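Local structure of 11S globulin seed storage protein (Amaranthus hypochondriacus, 3QAC) at residues Glu371-Arg374 and Gly375-Val378; Leu163-Thr166 and Ala167-Ala170; Pro422-Val425 and Val426-Ile429. The protein probably serves as a seed storage protein, a nutrient reserve of the 11S globulin family built from two-cupin subunits. All coordinates share one frame; numbering follows the deposited sequence.

Interaction 1: residues Glu371-Arg374 and Gly375-Val378; sequences ELSR and GQLV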
ATOM      1  N   GLU A 371      -7.770 -27.056 -21.184  1.00 53.58           N
ATOM      2  CA  GLU A 371      -7.817 -26.195 -22.358  1.00 52.19           C
ATOM      3  C   GLU A 371      -8.711 -24.996 -22.099  1.00 53.06           C
ATOM      4  O   GLU A 371      -9.845 -25.151 -21.646  1.00 55.28           O
ATOM      5  CB  GLU A 371      -8.377 -26.952 -23.558  1.00 52.83           C
ATOM      6  CG  GLU A 371      -7.517 -28.097 -24.045  1.00 56.35           C
ATOM      7  CD  GLU A 371      -8.273 -29.013 -25.006  1.00 68.01           C
ATOM      8  OE1 GLU A 371      -9.322 -28.578 -25.546  1.00 69.64           O
ATOM      9  OE2 GLU A 371      -7.820 -30.167 -25.213  1.00 63.68           O
ATOM     10  N   LEU A 372      -8.211 -23.803 -22.400  1.00 49.35           N
ATOM     11  CA  LEU A 372      -9.028 -22.602 -22.285  1.00 42.77           C
ATOM     12  C   LEU A 372      -9.555 -22.255 -23.649  1.00 44.22           C
ATOM     13  O   LEU A 372      -8.827 -22.365 -24.642  1.00 46.31           O
ATOM     14  CB  LEU A 372      -8.186 -21.423 -21.824  1.00 48.53           C
ATOM     15  CG  LEU A 372      -8.098 -20.872 -20.409  1.00 45.10           C
ATOM     16  CD1 LEU A 372      -7.744 -19.376 -20.554  1.00 45.02           C
ATOM     17  CD2 LEU A 372      -9.366 -21.061 -19.630  1.00 39.54           C
ATOM     18  N   SER A 373     -10.802 -21.810 -23.706  1.00 41.45           N
ATOM     19  CA  SER A 373     -11.373 -21.318 -24.963  1.00 42.75           C
ATOM     20  C   SER A 373     -12.199 -20.074 -24.731  1.00 40.46           C
ATOM     21  O   SER A 373     -12.253 -19.552 -23.612  1.00 44.34           O
ATOM     22  CB  SER A 373     -12.219 -22.394 -25.651  1.00 44.22           C
ATOM     23  OG  SER A 373     -13.039 -23.078 -24.717  1.00 52.43           O
ATOM     24  N   ARG A 374     -12.851 -19.613 -25.789  1.00 43.03           N
ATOM     25  CA  ARG A 374     -13.564 -18.340 -25.782  1.00 45.81           C
ATOM     26  C   ARG A 374     -14.286 -18.113 -24.461  1.00 43.95           C
ATOM     27  O   ARG A 374     -15.041 -18.965 -24.004  1.00 40.21           O
ATOM     28  CB  ARG A 374     -14.549 -18.272 -26.968  1.00 49.37           C
ATOM     29  CG  ARG A 374     -15.510 -17.054 -26.998  1.00 56.86           C
ATOM     30  CD  ARG A 374     -15.017 -15.894 -26.108  1.00 55.90           C
ATOM     31  NE  ARG A 374     -15.978 -14.813 -25.839  1.00 58.36           N
ATOM     32  CZ  ARG A 374     -17.168 -14.936 -25.238  1.00 58.79           C
ATOM     33  NH1 ARG A 374     -17.638 -16.123 -24.857  1.00 53.91           N
ATOM     34  NH2 ARG A 374     -17.914 -13.847 -25.042  1.00 54.15           N
ATOM     35  N   GLY A 375     -14.034 -16.960 -23.848  1.00 39.87           N
ATOM     36  CA  GLY A 375     -14.864 -16.465 -22.770  1.00 35.53           C
ATOM     37  C   GLY A 375     -14.518 -17.042 -21.423  1.00 32.35           C
ATOM     38  O   GLY A 375     -15.137 -16.685 -20.427  1.00 37.78           O
ATOM     39  N   GLN A 376     -13.557 -17.951 -21.391  1.00 31.16           N
ATOM     40  CA  GLN A 376     -13.072 -18.485 -20.127  1.00 37.16           C
ATOM     41  C   GLN A 376     -11.818 -17.753 -19.690  1.00 40.35           C
ATOM     42  O   GLN A 376     -11.053 -17.252 -20.524  1.00 37.62           O
ATOM     43  CB  GLN A 376     -12.728 -19.954 -20.265  1.00 37.61           C
ATOM     44  CG  GLN A 376     -13.824 -20.807 -20.875  1.00 44.68           C
ATOM     45  CD  GLN A 376     -13.441 -22.275 -20.901  1.00 45.28           C
ATOM     46  OE1 GLN A 376     -12.319 -22.628 -21.261  1.00 41.77           O
ATOM     47  NE2 GLN A 376     -14.370 -23.134 -20.513  1.00 44.10           N
ATOM     48  N   LEU A 377     -11.586 -17.714 -18.385  1.00 32.53           N
ATOM     49  CA  LEU A 377     -10.366 -17.127 -17.886  1.00 35.43           C
ATOM     50  C   LEU A 377      -9.793 -18.038 -16.848  1.00 35.20           C
ATOM     51  O   LEU A 377     -10.514 -18.800 -16.218  1.00 37.81           O
ATOM     52  CB  LEU A 377     -10.633 -15.741 -17.295  1.00 36.25           C
ATOM     53  CG  LEU A 377     -11.585 -15.684 -16.088  1.00 35.00           C
ATOM     54  CD1 LEU A 377     -10.854 -16.099 -14.818  1.00 29.53           C
ATOM     55  CD2 LEU A 377     -12.169 -14.279 -15.937  1.00 31.37           C
ATOM     56  N   VAL A 378      -8.487 -17.975 -16.667  1.00 34.60           N
ATOM     57  CA  VAL A 378      -7.891 -18.598 -15.508  1.00 31.12           C
ATOM     58  C   VAL A 378      -7.086 -17.545 -14.777  1.00 34.84           C
ATOM     59  O   VAL A 378      -6.535 -16.623 -15.394  1.00 33.70           O
ATOM     60  CB  VAL A 378      -7.001 -19.786 -15.886  1.00 36.07           C
ATOM     61  CG1 VAL A 378      -5.913 -19.357 -16.898  1.00 33.86           C
ATOM     62  CG2 VAL A 378      -6.394 -20.414 -14.629  1.00 32.66           C
TER
HETATM   63  O   HOH W   1     -12.521 -25.007 -23.004  1.00 43.17           O
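Gln-376 folds its side chain back along the backbone of Leu-372 and Ser-373, and its amide oxygen OE1 accepts the N-H of Ser-373, with 3.0 Å between Ser-373 N and Gln-376 OE1. The bond is fairly straight at the hydrogen (156°). Its donor, however, stands above the amide plane of Gln-376, 36° out of it, and not on a lone pair. A water donates a second bond to Gln-376 OE1 over 3.0 Å. The same water lies 2.6 Å from Ser-373 OG, so it bridges the hydroxyl and the amide, which do not bond directly. CG of Gln-376 is anti to the carbonyl carbon (chi1 -51°) and the chain runs on extended, which brings the amide back over the preceding strand. At its other end NE2 bonds Glu-23, so the amide is held from both ends and its rotation is fixed.

The frame is a type II beta turn from Ser-373 to Gln-376, closed by Gln-376 N donating to Ser-373 O at 3.0 Å, with Gly-375 in the positive-phi position that favours glycine. In this second cupin domain the turn carries the chain from strand 366-373, which pairs with 354-360, to strand 377-380, which pairs with 346-351 in another sheet.

The side chains of Leu-372 and Gln-376 run antiparallel alongside each other, with Leu-372 CD2 resting 3.6 Å from Gln-376 CB. The other branch, Leu-372 CD1, meets Val-378 CG1 at 4.1 Å, the two side chains lying nearly perpendicular. Both pack on Met-348, and Leu-372 also touches Ile-357. At the bend, the modelled Arg-374 chain is strained, and its placement over Gly-375 is doubtful.

Interaction 2: residues Leu163-Thr166 and Ala167-Ala170; sequences LIDT and ANHA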
ATOM      1  N   LEU A 163     -11.730  -6.075 -15.770  1.00 32.49           N
ATOM      2  CA  LEU A 163     -11.125  -6.427 -14.501  1.00 33.23           C
ATOM      3  C   LEU A 163     -11.382  -5.313 -13.496  1.00 35.88           C
ATOM      4  O   LEU A 163     -11.111  -4.126 -13.769  1.00 32.75           O
ATOM      5  CB  LEU A 163      -9.626  -6.663 -14.637  1.00 35.43           C
ATOM      6  CG  LEU A 163      -9.019  -6.949 -13.263  1.00 38.82           C
ATOM      7  CD1 LEU A 163      -8.801  -8.435 -13.088  1.00 39.36           C
ATOM      8  CD2 LEU A 163      -7.718  -6.199 -13.079  1.00 41.39           C
ATOM      9  N   ILE A 164     -11.913  -5.702 -12.339  1.00 35.89           N
ATOM     10  CA  ILE A 164     -12.176  -4.768 -11.251  1.00 32.89           C
ATOM     11  C   ILE A 164     -11.247  -5.085 -10.101  1.00 36.07           C
ATOM     12  O   ILE A 164     -11.364  -6.135  -9.469  1.00 33.84           O
ATOM     13  CB  ILE A 164     -13.613  -4.849 -10.744  1.00 36.39           C
ATOM     14  CG1 ILE A 164     -14.599  -4.837 -11.917  1.00 33.84           C
ATOM     15  CG2 ILE A 164     -13.893  -3.711  -9.772  1.00 32.18           C
ATOM     16  CD1 ILE A 164     -16.025  -4.979 -11.489  1.00 30.40           C
ATOM     17  N   ASP A 165     -10.319  -4.174  -9.825  1.00 32.96           N
ATOM     18  CA  ASP A 165      -9.226  -4.489  -8.927  1.00 33.56           C
ATOM     19  C   ASP A 165      -9.565  -4.067  -7.510  1.00 36.46           C
ATOM     20  O   ASP A 165      -9.079  -3.043  -7.017  1.00 39.53           O
ATOM     21  CB  ASP A 165      -7.945  -3.818  -9.405  1.00 35.70           C
ATOM     22  CG  ASP A 165      -6.803  -4.058  -8.471  1.00 40.24           C
ATOM     23  OD1 ASP A 165      -6.886  -5.071  -7.746  1.00 36.82           O
ATOM     24  OD2 ASP A 165      -5.841  -3.243  -8.454  1.00 39.49           O
ATOM     25  N   THR A 166     -10.398  -4.877  -6.861  1.00 33.56           N
ATOM     26  CA  THR A 166     -10.963  -4.544  -5.568  1.00 32.02           C
ATOM     27  C   THR A 166      -9.867  -4.429  -4.531  1.00 32.64           C
ATOM     28  O   THR A 166     -10.007  -3.692  -3.570  1.00 35.44           O
ATOM     29  CB  THR A 166     -11.970  -5.611  -5.137  1.00 31.71           C
ATOM     30  OG1 THR A 166     -11.412  -6.896  -5.401  1.00 42.21           O
ATOM     31  CG2 THR A 166     -13.233  -5.498  -5.944  1.00 33.77           C
ATOM     32  N   ALA A 167      -8.772  -5.149  -4.730  1.00 30.08           N
ATOM     33  CA  ALA A 167      -7.648  -5.083  -3.801  1.00 33.99           C
ATOM     34  C   ALA A 167      -6.707  -3.884  -4.033  1.00 36.13           C
ATOM     35  O   ALA A 167      -5.699  -3.745  -3.349  1.00 33.23           O
ATOM     36  CB  ALA A 167      -6.854  -6.379  -3.852  1.00 34.75           C
ATOM     37  N   ASN A 168      -7.030  -3.033  -5.005  1.00 38.12           N
ATOM     38  CA  ASN A 168      -6.226  -1.838  -5.269  1.00 36.82           C
ATOM     39  C   ASN A 168      -6.207  -0.950  -4.042  1.00 34.92           C
ATOM     40  O   ASN A 168      -7.235  -0.772  -3.396  1.00 32.36           O
ATOM     41  CB  ASN A 168      -6.811  -1.049  -6.451  1.00 35.24           C
ATOM     42  CG  ASN A 168      -5.768  -0.149  -7.150  1.00 37.86           C
ATOM     43  OD1 ASN A 168      -5.580   1.014  -6.792  1.00 38.23           O
ATOM     44  ND2 ASN A 168      -5.112  -0.693  -8.156  1.00 31.04           N
ATOM     45  N   HIS A 169      -5.045  -0.379  -3.740  1.00 38.07           N
ATOM     46  CA  HIS A 169      -4.924   0.666  -2.723  1.00 36.87           C
ATOM     47  C   HIS A 169      -5.984   1.749  -2.908  1.00 38.76           C
ATOM     48  O   HIS A 169      -6.436   2.356  -1.937  1.00 36.93           O
ATOM     49  CB  HIS A 169      -3.540   1.320  -2.797  1.00 44.05           C
ATOM     50  CG  HIS A 169      -3.415   2.354  -3.880  1.00 48.93           C
ATOM     51  ND1 HIS A 169      -3.163   2.029  -5.201  1.00 49.09           N
ATOM     52  CD2 HIS A 169      -3.520   3.706  -3.837  1.00 48.63           C
ATOM     53  CE1 HIS A 169      -3.111   3.140  -5.922  1.00 52.66           C
ATOM     54  NE2 HIS A 169      -3.331   4.169  -5.121  1.00 51.50           N
ATOM     55  N   ALA A 170      -6.391   1.984  -4.152  1.00 32.97           N
ATOM     56  CA  ALA A 170      -7.398   3.011  -4.423  1.00 37.60           C
ATOM     57  C   ALA A 170      -8.788   2.661  -3.875  1.00 36.40           C
ATOM     58  O   ALA A 170      -9.567   3.549  -3.557  1.00 34.55           O
ATOM     59  CB  ALA A 170      -7.468   3.320  -5.914  1.00 36.44           C
TER
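Asp-165 and Asn-168 are the ends of a type I beta turn, closed by Asn-168 N donating to Asp-165 O at 2.9 Å from well above the carbonyl plane. The turn takes the chain out of strand 158-164 of the first cupin domain; Asp-165 is also the centre of an inverse gamma turn, whose bond from Thr-166 N to Ile-164 O is weak. A second link joins the side chains: Asn-168 ND2 donates to Asp-165 OD2 over 2.7 Å. The carboxylate and amide planes stand almost perpendicular, 87° apart. OD2 is met on its anti side, 28° out of the carboxylate plane, while the bond stays in the amide plane of Asn-168. CG of Asp-165 points anti to its N (chi1 177°), which swings the carboxylate alongside the turn. A leucine in place of Asp-165 would probably keep the backbone bond but leave Asn-168 ND2 without its carboxylate mate, the amide then less firmly fixed. ND2 also bonds the carbonyl oxygen of Leu-321, tying the turn to the end of helix 318-321. The other end of the amide makes an Asx turn: Asn-168 OD1 accepts the backbone N-H of Ala-170, 2.9 Å from Ala-170 N.

Interaction 3: residues Pro422-Val425 and Val426-Ile429; sequences PIDV and VSNI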
ATOM      1  N   PRO A 422      24.834 -19.019 -16.335  1.00 47.32           N
ATOM      2  CA  PRO A 422      26.139 -19.430 -16.849  1.00 51.96           C
ATOM      3  C   PRO A 422      26.089 -20.925 -17.088  1.00 52.31           C
ATOM      4  O   PRO A 422      25.596 -21.650 -16.220  1.00 52.98           O
ATOM      5  CB  PRO A 422      27.089 -19.112 -15.689  1.00 51.19           C
ATOM      6  CG  PRO A 422      26.382 -18.096 -14.883  1.00 46.25           C
ATOM      7  CD  PRO A 422      24.936 -18.467 -14.977  1.00 46.50           C
ATOM      8  N   ILE A 423      26.567 -21.382 -18.240  1.00 48.51           N
ATOM      9  CA  ILE A 423      26.414 -22.789 -18.608  1.00 58.98           C
ATOM     10  C   ILE A 423      26.843 -23.806 -17.516  1.00 51.45           C
ATOM     11  O   ILE A 423      26.225 -24.855 -17.357  1.00 51.47           O
ATOM     12  CB  ILE A 423      27.092 -23.096 -19.964  1.00 55.17           C
ATOM     13  CG1 ILE A 423      26.909 -24.569 -20.317  1.00 58.37           C
ATOM     14  CG2 ILE A 423      28.564 -22.716 -19.931  1.00 57.00           C
ATOM     15  CD1 ILE A 423      26.590 -24.792 -21.762  1.00 60.25           C
ATOM     16  N   ASP A 424      27.890 -23.478 -16.765  1.00 53.58           N
ATOM     17  CA  ASP A 424      28.339 -24.329 -15.663  1.00 57.94           C
ATOM     18  C   ASP A 424      27.285 -24.456 -14.567  1.00 56.54           C
ATOM     19  O   ASP A 424      27.119 -25.522 -13.975  1.00 56.81           O
ATOM     20  CB  ASP A 424      29.639 -23.793 -15.061  1.00 60.85           C
ATOM     21  CG  ASP A 424      30.852 -24.250 -15.819  1.00 69.99           C
ATOM     22  OD1 ASP A 424      30.727 -25.242 -16.572  1.00 70.56           O
ATOM     23  OD2 ASP A 424      31.924 -23.625 -15.662  1.00 71.83           O
ATOM     24  N   VAL A 425      26.593 -23.358 -14.281  1.00 49.59           N
ATOM     25  CA  VAL A 425      25.493 -23.402 -13.335  1.00 53.81           C
ATOM     26  C   VAL A 425      24.426 -24.339 -13.881  1.00 50.72           C
ATOM     27  O   VAL A 425      23.902 -25.195 -13.164  1.00 47.22           O
ATOM     28  CB  VAL A 425      24.900 -22.004 -13.071  1.00 50.16           C
ATOM     29  CG1 VAL A 425      23.592 -22.108 -12.289  1.00 38.25           C
ATOM     30  CG2 VAL A 425      25.922 -21.121 -12.333  1.00 45.52           C
ATOM     31  N   VAL A 426      24.128 -24.196 -15.165  1.00 47.68           N
ATOM     32  CA  VAL A 426      23.094 -25.022 -15.768  1.00 48.95           C
ATOM     33  C   VAL A 426      23.438 -26.516 -15.665  1.00 52.18           C
ATOM     34  O   VAL A 426      22.651 -27.291 -15.136  1.00 51.26           O
ATOM     35  CB  VAL A 426      22.816 -24.605 -17.212  1.00 43.97           C
ATOM     36  CG1 VAL A 426      21.850 -25.548 -17.852  1.00 51.60           C
ATOM     37  CG2 VAL A 426      22.267 -23.201 -17.244  1.00 47.81           C
ATOM     38  N   SER A 427      24.618 -26.909 -16.137  1.00 52.87           N
ATOM     39  CA  SER A 427      24.991 -28.322 -16.117  1.00 54.69           C
ATOM     40  C   SER A 427      25.055 -28.844 -14.681  1.00 55.05           C
ATOM     41  O   SER A 427      24.493 -29.898 -14.351  1.00 52.51           O
ATOM     42  CB  SER A 427      26.316 -28.555 -16.855  1.00 56.67           C
ATOM     43  OG  SER A 427      27.336 -27.687 -16.396  1.00 56.25           O
ATOM     44  N   ASN A 428      25.711 -28.081 -13.818  1.00 51.30           N
ATOM     45  CA  ASN A 428      25.767 -28.420 -12.400  1.00 53.13           C
ATOM     46  C   ASN A 428      24.405 -28.562 -11.688  1.00 55.66           C
ATOM     47  O   ASN A 428      24.210 -29.508 -10.922  1.00 58.18           O
ATOM     48  CB  ASN A 428      26.671 -27.442 -11.647  1.00 52.38           C
ATOM     49  CG  ASN A 428      28.060 -28.009 -11.392  1.00 57.79           C
ATOM     50  OD1 ASN A 428      28.225 -29.217 -11.234  1.00 55.79           O
ATOM     51  ND2 ASN A 428      29.063 -27.139 -11.354  1.00 60.59           N
ATOM     52  N   ILE A 429      23.472 -27.637 -11.925  1.00 50.27           N
ATOM     53  CA  ILE A 429      22.181 -27.695 -11.233  1.00 53.51           C
ATOM     54  C   ILE A 429      21.279 -28.754 -11.825  1.00 54.78           C
ATOM     55  O   ILE A 429      20.366 -29.241 -11.160  1.00 58.75           O
ATOM     56  CB  ILE A 429      21.402 -26.348 -11.239  1.00 50.29           C
ATOM     57  CG1 ILE A 429      21.088 -25.906 -12.673  1.00 46.38           C
ATOM     58  CG2 ILE A 429      22.150 -25.279 -10.464  1.00 46.30           C
ATOM     59  CD1 ILE A 429      20.334 -24.607 -12.753  1.00 42.55           C
TER
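Ile-423 O is approached by two groups of Ser-427. The firmer one is Ser-427 N, which donates to Ile-423 O at 2.9 Å, almost straight at the hydrogen (171°) and nearly in line with the carbonyl bond. Ser-427 OG also lies 3.2 Å from Ile-423 O, but Asp-424 O is about equally near, and which of them takes the hydroxyl proton is not settled. OG stands between the backbone N and the carbonyl carbon (chi1 52°), a setting that turns it back toward the preceding turn of the helix.

This is the first part of alpha helix 423-430, with Pro-422 at the N-cap. Pro-422 O accepts Val-426 N at 3.1 Å and also takes a weak bond from Val-425 N, while Asp-424 O accepts Asn-428 N in the regular i to i+4 pattern. Polar bonds hold the helix against the second subunit at both ends of the segment: Asp-126 of that subunit accepts from Ile-423 N, His-252 of that subunit donates its backbone N-H to Asp-424 OD2, and Arg-241 of that subunit binds the carbonyl oxygens of Asn-428 and Ile-429. Asp-424 OD1 makes a salt bridge with Arg-434 of the following helix, 434-442, on which Ile-423 and Val-426 pack, whereas Ile-429 touches Leu-62 of the second subunit. The place of Asp-424 near the helix start would be expected to favour its negative charge.

Val-425 and Ile-429, one turn apart, cross obliquely with Val-425 CG1 3.9 Å from Ile-429 CG2. With chi1 at 61°, Ile-429 turns its CG1 back over the preceding turn, in a very tight approach of 2.9 Å to Val-425 O, the oxygen that accepts Ile-429 N at 2.8 Å.

How the interactions relate
Along the chain interaction 2 comes first, in the N-terminal cupin domain, followed by interaction 1 and then interaction 3, both in the C-terminal cupin range. Interactions 1 and 2 have centres 22 Å apart, on opposite sides of the chain's centre; their nearest atoms are about 7 Å apart without touching. Each is a turn at the end of a strand, one after 158-164, the other between 366-373 and 377-380. Interaction 3 lies far out, its centre 37 Å from that of interaction 1 and 41 Å from that of interaction 2, on helix 423-430. The two turns therefore belong to the central pair of cupin domains, while the helix belongs to the periphery, where subunits meet.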